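Local coordinates for protein thymidylate kinase (Ehrlichia chaffeensis, PDB 3LD9) that probably catalyses the ATP-dependent phosphorylation of dTMP to dTDP, a step in both de novo and salvage synthesis of dTTP, at residues T36-L45 with I209-L220. Residues are numbered along the deposited sequence; the frame is centred on the assembly and turned at random.
Sequences TQSHLLAEYL and INFVHLEVIKVL
Thr36 and Ile209 open the contact with their CG2 methyls, where the helix that follows the predicted ATP-binding P-loop packs against the C-terminal helix on one face of the parallel sheet of this P-loop kinase fold. The short axes cross at -54° with a closest approach of 10.1 Å, and the interface illustrates how two helices can mesh through polar knobs, with apolar contacts around them.

Gln37 is the first knob, lodged among Ile209, Val212, His213 and Val216. A bend about CB-CG (chi2 -59°) lays the amide against the CG1 methyl of Val212 and delivers NE2 to the carbonyl of Ile209. Gln37 NE2 donates a hydrogen bond of 2.9 Å to a lone pair of Ile209 O, in the carbonyl plane, and that oxygen also accepts the helical bond from His213 N. One water donates to both Gln37 O and Gln37 OE1 and sits 2.8 Å from His213 ND1, in the plane of the imidazole; it thus bridges the main-chain carbonyl and side-chain amide oxygens of Gln37 and the histidine ring.

Leu40 covers one face of that ring with CB, 3.9 Å from the His213 centroid, while Ile217 CD1 of the histidine's own helix lies over the opposite face; Leu40 CD1 reaches Ile209 CG2. The ring is the reciprocal knob, set among Gln37, Leu40, Leu41 and Tyr44. Leu41, which also touches Phe26 of strand 22-27, meets Val216 CG1 with CD1 and, tip to tip, Leu220 CD1. Tyr44 carries its phenol across Ile217: Ile217 CD1 stands 3.8 Å from the Tyr44 ring centroid, only 5° off the ring normal, with CG2 beside the hydroxyl oxygen OH. Farther on, Leu45 CD2 more loosely approaches the same Leu220 methyl, CD1, at 4.2 Å.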
loop_
_atom_site.group_PDB
_atom_site.type_symbol
_atom_site.label_atom_id
_atom_site.label_comp_id
_atom_site.label_asym_id
_atom_site.label_seq_id
_atom_site.Cartn_x
_atom_site.Cartn_y
_atom_site.Cartn_z
ATOM N N THR A 36 -0.452 20.097 -15.940
ATOM C CA THR A 36 -0.289 21.510 -15.522
ATOM C C THR A 36 -1.626 22.090 -15.088
ATOM O O THR A 36 -1.711 22.671 -14.008
ATOM C CB THR A 36 0.327 22.374 -16.641
ATOM O OG1 THR A 36 1.660 21.923 -16.878
ATOM C CG2 THR A 36 0.359 23.878 -16.291
ATOM N N GLN A 37 -2.657 21.898 -15.911
ATOM C CA GLN A 37 -3.980 22.415 -15.619
ATOM C C GLN A 37 -4.527 21.798 -14.356
ATOM O O GLN A 37 -5.180 22.498 -13.560
ATOM C CB GLN A 37 -4.931 22.194 -16.791
ATOM C CG GLN A 37 -4.564 23.047 -18.029
ATOM C CD GLN A 37 -4.563 24.553 -17.755
ATOM O OE1 GLN A 37 -5.337 25.044 -16.937
ATOM N NE2 GLN A 37 -3.692 25.278 -18.424
ATOM N N SER A 38 -4.240 20.509 -14.138
ATOM C CA SER A 38 -4.716 19.870 -12.924
ATOM C C SER A 38 -4.046 20.479 -11.688
ATOM O O SER A 38 -4.736 20.718 -10.679
ATOM C CB SER A 38 -4.530 18.353 -12.980
ATOM O OG SER A 38 -3.173 18.058 -12.845
ATOM N N HIS A 39 -2.732 20.751 -11.767
ATOM C CA HIS A 39 -1.994 21.414 -10.664
ATOM C C HIS A 39 -2.513 22.822 -10.387
ATOM O O HIS A 39 -2.688 23.203 -9.225
ATOM C CB HIS A 39 -0.467 21.496 -10.942
ATOM C CG HIS A 39 0.301 20.312 -10.441
ATOM N ND1 HIS A 39 0.544 19.194 -11.215
ATOM C CD2 HIS A 39 0.856 20.058 -9.231
ATOM C CE1 HIS A 39 1.214 18.300 -10.504
ATOM N NE2 HIS A 39 1.428 18.805 -9.296
ATOM N N LEU A 40 -2.763 23.575 -11.449
ATOM C CA LEU A 40 -3.239 24.947 -11.323
ATOM C C LEU A 40 -4.619 25.013 -10.674
ATOM O O LEU A 40 -4.846 25.834 -9.800
ATOM C CB LEU A 40 -3.270 25.646 -12.690
ATOM C CG LEU A 40 -1.915 25.905 -13.352
ATOM C CD1 LEU A 40 -2.131 26.452 -14.763
ATOM C CD2 LEU A 40 -1.093 26.888 -12.530
ATOM N N LEU A 41 -5.538 24.153 -11.104
ATOM C CA LEU A 41 -6.850 24.117 -10.486
ATOM C C LEU A 41 -6.765 23.695 -9.008
ATOM O O LEU A 41 -7.515 24.229 -8.172
ATOM C CB LEU A 41 -7.792 23.187 -11.246
ATOM C CG LEU A 41 -9.241 23.196 -10.760
ATOM C CD1 LEU A 41 -9.821 24.629 -10.906
ATOM C CD2 LEU A 41 -10.118 22.113 -11.469
ATOM N N ALA A 42 -5.871 22.747 -8.702
ATOM C CA ALA A 42 -5.656 22.297 -7.309
ATOM C C ALA A 42 -5.219 23.465 -6.406
ATOM O O ALA A 42 -5.692 23.616 -5.287
ATOM C CB ALA A 42 -4.632 21.176 -7.239
ATOM N N GLU A 43 -4.324 24.297 -6.913
ATOM C CA GLU A 43 -3.896 25.478 -6.188
ATOM C C GLU A 43 -5.066 26.444 -6.042
ATOM O O GLU A 43 -5.361 26.925 -4.950
ATOM C CB GLU A 43 -2.766 26.162 -6.923
ATOM C CG GLU A 43 -1.487 25.365 -6.918
ATOM C CD GLU A 43 -0.441 25.932 -7.882
ATOM O OE1 GLU A 43 0.425 25.143 -8.349
ATOM O OE2 GLU A 43 -0.504 27.150 -8.183
ATOM N N TYR A 44 -5.736 26.711 -7.152
ATOM C CA TYR A 44 -6.877 27.629 -7.163
ATOM C C TYR A 44 -7.973 27.223 -6.129
ATOM O O TYR A 44 -8.453 28.060 -5.344
ATOM C CB TYR A 44 -7.464 27.744 -8.580
ATOM C CG TYR A 44 -8.646 28.669 -8.636
ATOM C CD1 TYR A 44 -8.487 30.040 -8.475
ATOM C CD2 TYR A 44 -9.927 28.176 -8.799
ATOM C CE1 TYR A 44 -9.567 30.878 -8.485
ATOM C CE2 TYR A 44 -11.009 29.001 -8.801
ATOM C CZ TYR A 44 -10.830 30.355 -8.653
ATOM O OH TYR A 44 -11.929 31.176 -8.675
ATOM N N LEU A 45 -8.354 25.951 -6.137
ATOM C CA LEU A 45 -9.381 25.459 -5.227
ATOM C C LEU A 45 -8.883 25.288 -3.779
ATOM O O LEU A 45 -9.669 25.446 -2.834
ATOM C CB LEU A 45 -9.999 24.165 -5.777
ATOM C CG LEU A 45 -10.761 24.332 -7.095
ATOM C CD1 LEU A 45 -11.345 22.996 -7.593
ATOM C CD2 LEU A 45 -11.877 25.383 -6.991
ATOM N N ILE A 209 -1.370 28.611 -21.444
ATOM C CA ILE A 209 -1.544 27.953 -20.148
ATOM C C ILE A 209 -2.537 28.741 -19.274
ATOM O O ILE A 209 -3.454 28.161 -18.686
ATOM C CB ILE A 209 -0.164 27.731 -19.423
ATOM C CG1 ILE A 209 0.633 26.639 -20.163
ATOM C CG2 ILE A 209 -0.348 27.282 -17.963
ATOM C CD1 ILE A 209 2.127 26.621 -19.837
ATOM N N ASN A 210 -2.357 30.054 -19.209
ATOM C CA ASN A 210 -3.275 30.922 -18.475
ATOM C C ASN A 210 -4.653 30.921 -19.115
ATOM O O ASN A 210 -5.652 30.852 -18.408
ATOM C CB ASN A 210 -2.772 32.356 -18.447
ATOM C CG ASN A 210 -1.390 32.481 -17.870
ATOM O OD1 ASN A 210 -0.673 33.441 -18.159
ATOM N ND2 ASN A 210 -1.008 31.527 -17.038
ATOM N N PHE A 211 -4.708 30.993 -20.449
ATOM C CA PHE A 211 -6.001 30.970 -21.143
ATOM C C PHE A 211 -6.829 29.757 -20.785
ATOM O O PHE A 211 -8.017 29.873 -20.465
ATOM C CB PHE A 211 -5.847 30.988 -22.658
ATOM C CG PHE A 211 -7.157 30.871 -23.399
ATOM C CD1 PHE A 211 -7.985 31.981 -23.554
ATOM C CD2 PHE A 211 -7.552 29.665 -23.963
ATOM C CE1 PHE A 211 -9.206 31.884 -24.258
ATOM C CE2 PHE A 211 -8.759 29.552 -24.659
ATOM C CZ PHE A 211 -9.587 30.673 -24.817
ATOM N N VAL A 212 -6.208 28.585 -20.861
ATOM C CA VAL A 212 -6.927 27.351 -20.619
ATOM C C VAL A 212 -7.415 27.325 -19.164
ATOM O O VAL A 212 -8.567 26.979 -18.889
ATOM C CB VAL A 212 -6.040 26.116 -20.943
ATOM C CG1 VAL A 212 -6.664 24.841 -20.393
ATOM C CG2 VAL A 212 -5.785 26.027 -22.460
ATOM N N HIS A 213 -6.536 27.725 -18.257
ATOM C CA HIS A 213 -6.862 27.796 -16.828
ATOM C C HIS A 213 -8.063 28.701 -16.568
ATOM O O HIS A 213 -8.977 28.321 -15.842
ATOM C CB HIS A 213 -5.627 28.260 -16.033
ATOM C CG HIS A 213 -5.835 28.317 -14.551
ATOM N ND1 HIS A 213 -6.264 27.235 -13.810
ATOM C CD2 HIS A 213 -5.637 29.326 -13.666
ATOM C CE1 HIS A 213 -6.319 27.575 -12.533
ATOM N NE2 HIS A 213 -5.964 28.842 -12.423
ATOM N N LEU A 214 -8.083 29.875 -17.191
ATOM C CA LEU A 214 -9.214 30.787 -17.040
ATOM C C LEU A 214 -10.499 30.143 -17.588
ATOM O O LEU A 214 -11.556 30.291 -16.993
ATOM C CB LEU A 214 -8.939 32.139 -17.731
ATOM C CG LEU A 214 -7.813 33.026 -17.158
ATOM C CD1 LEU A 214 -7.551 34.281 -18.062
ATOM C CD2 LEU A 214 -8.095 33.446 -15.706
ATOM N N GLU A 215 -10.408 29.415 -18.695
ATOM C CA GLU A 215 -11.574 28.678 -19.220
ATOM C C GLU A 215 -12.063 27.595 -18.271
ATOM O O GLU A 215 -13.266 27.408 -18.118
ATOM C CB GLU A 215 -11.299 28.086 -20.612
ATOM C CG GLU A 215 -11.067 29.159 -21.673
ATOM C CD GLU A 215 -12.341 29.918 -22.029
ATOM O OE1 GLU A 215 -12.360 31.156 -21.996
ATOM O OE2 GLU A 215 -13.339 29.266 -22.343
ATOM N N VAL A 216 -11.126 26.906 -17.617
ATOM C CA VAL A 216 -11.458 25.879 -16.616
ATOM C C VAL A 216 -12.215 26.474 -15.421
ATOM O O VAL A 216 -13.247 25.962 -14.978
ATOM C CB VAL A 216 -10.189 25.182 -16.086
ATOM C CG1 VAL A 216 -10.488 24.393 -14.758
ATOM C CG2 VAL A 216 -9.581 24.276 -17.153
ATOM N N ILE A 217 -11.703 27.579 -14.910
ATOM C CA ILE A 217 -12.351 28.286 -13.819
ATOM C C ILE A 217 -13.741 28.763 -14.263
ATOM O O ILE A 217 -14.690 28.729 -13.481
ATOM C CB ILE A 217 -11.475 29.497 -13.369
ATOM C CG1 ILE A 217 -10.175 28.988 -12.721
ATOM C CG2 ILE A 217 -12.274 30.413 -12.440
ATOM C CD1 ILE A 217 -9.138 30.074 -12.378
ATOM N N LYS A 218 -13.849 29.210 -15.515
ATOM C CA LYS A 218 -15.131 29.696 -16.071
ATOM C C LYS A 218 -16.237 28.631 -16.064
ATOM O O LYS A 218 -17.377 28.909 -15.668
ATOM C CB LYS A 218 -14.947 30.222 -17.495
ATOM C CG LYS A 218 -16.225 30.778 -18.112
ATOM C CD LYS A 218 -15.997 31.483 -19.465
ATOM C CE LYS A 218 -17.332 31.724 -20.178
ATOM N NZ LYS A 218 -17.277 32.690 -21.330
ATOM N N VAL A 219 -15.905 27.417 -16.504
ATOM C CA VAL A 219 -16.853 26.298 -16.411
ATOM C C VAL A 219 -17.359 26.066 -14.981
ATOM O O VAL A 219 -18.527 25.777 -14.787
ATOM C CB VAL A 219 -16.270 24.985 -16.990
ATOM C CG1 VAL A 219 -17.116 23.787 -16.574
ATOM C CG2 VAL A 219 -16.168 25.077 -18.499
ATOM N N LEU A 220 -16.502 26.217 -13.979
ATOM C CA LEU A 220 -16.941 25.996 -12.588
ATOM C C LEU A 220 -18.051 26.954 -12.058
ATOM O O LEU A 220 -18.768 26.591 -11.131
ATOM C CB LEU A 220 -15.730 25.945 -11.638
ATOM C CG LEU A 220 -14.784 24.731 -11.799
ATOM C CD1 LEU A 220 -13.647 24.734 -10.759
ATOM C CD2 LEU A 220 -15.511 23.392 -11.712
HETATM O O HOH W 1 -6.484 24.536 -14.591
#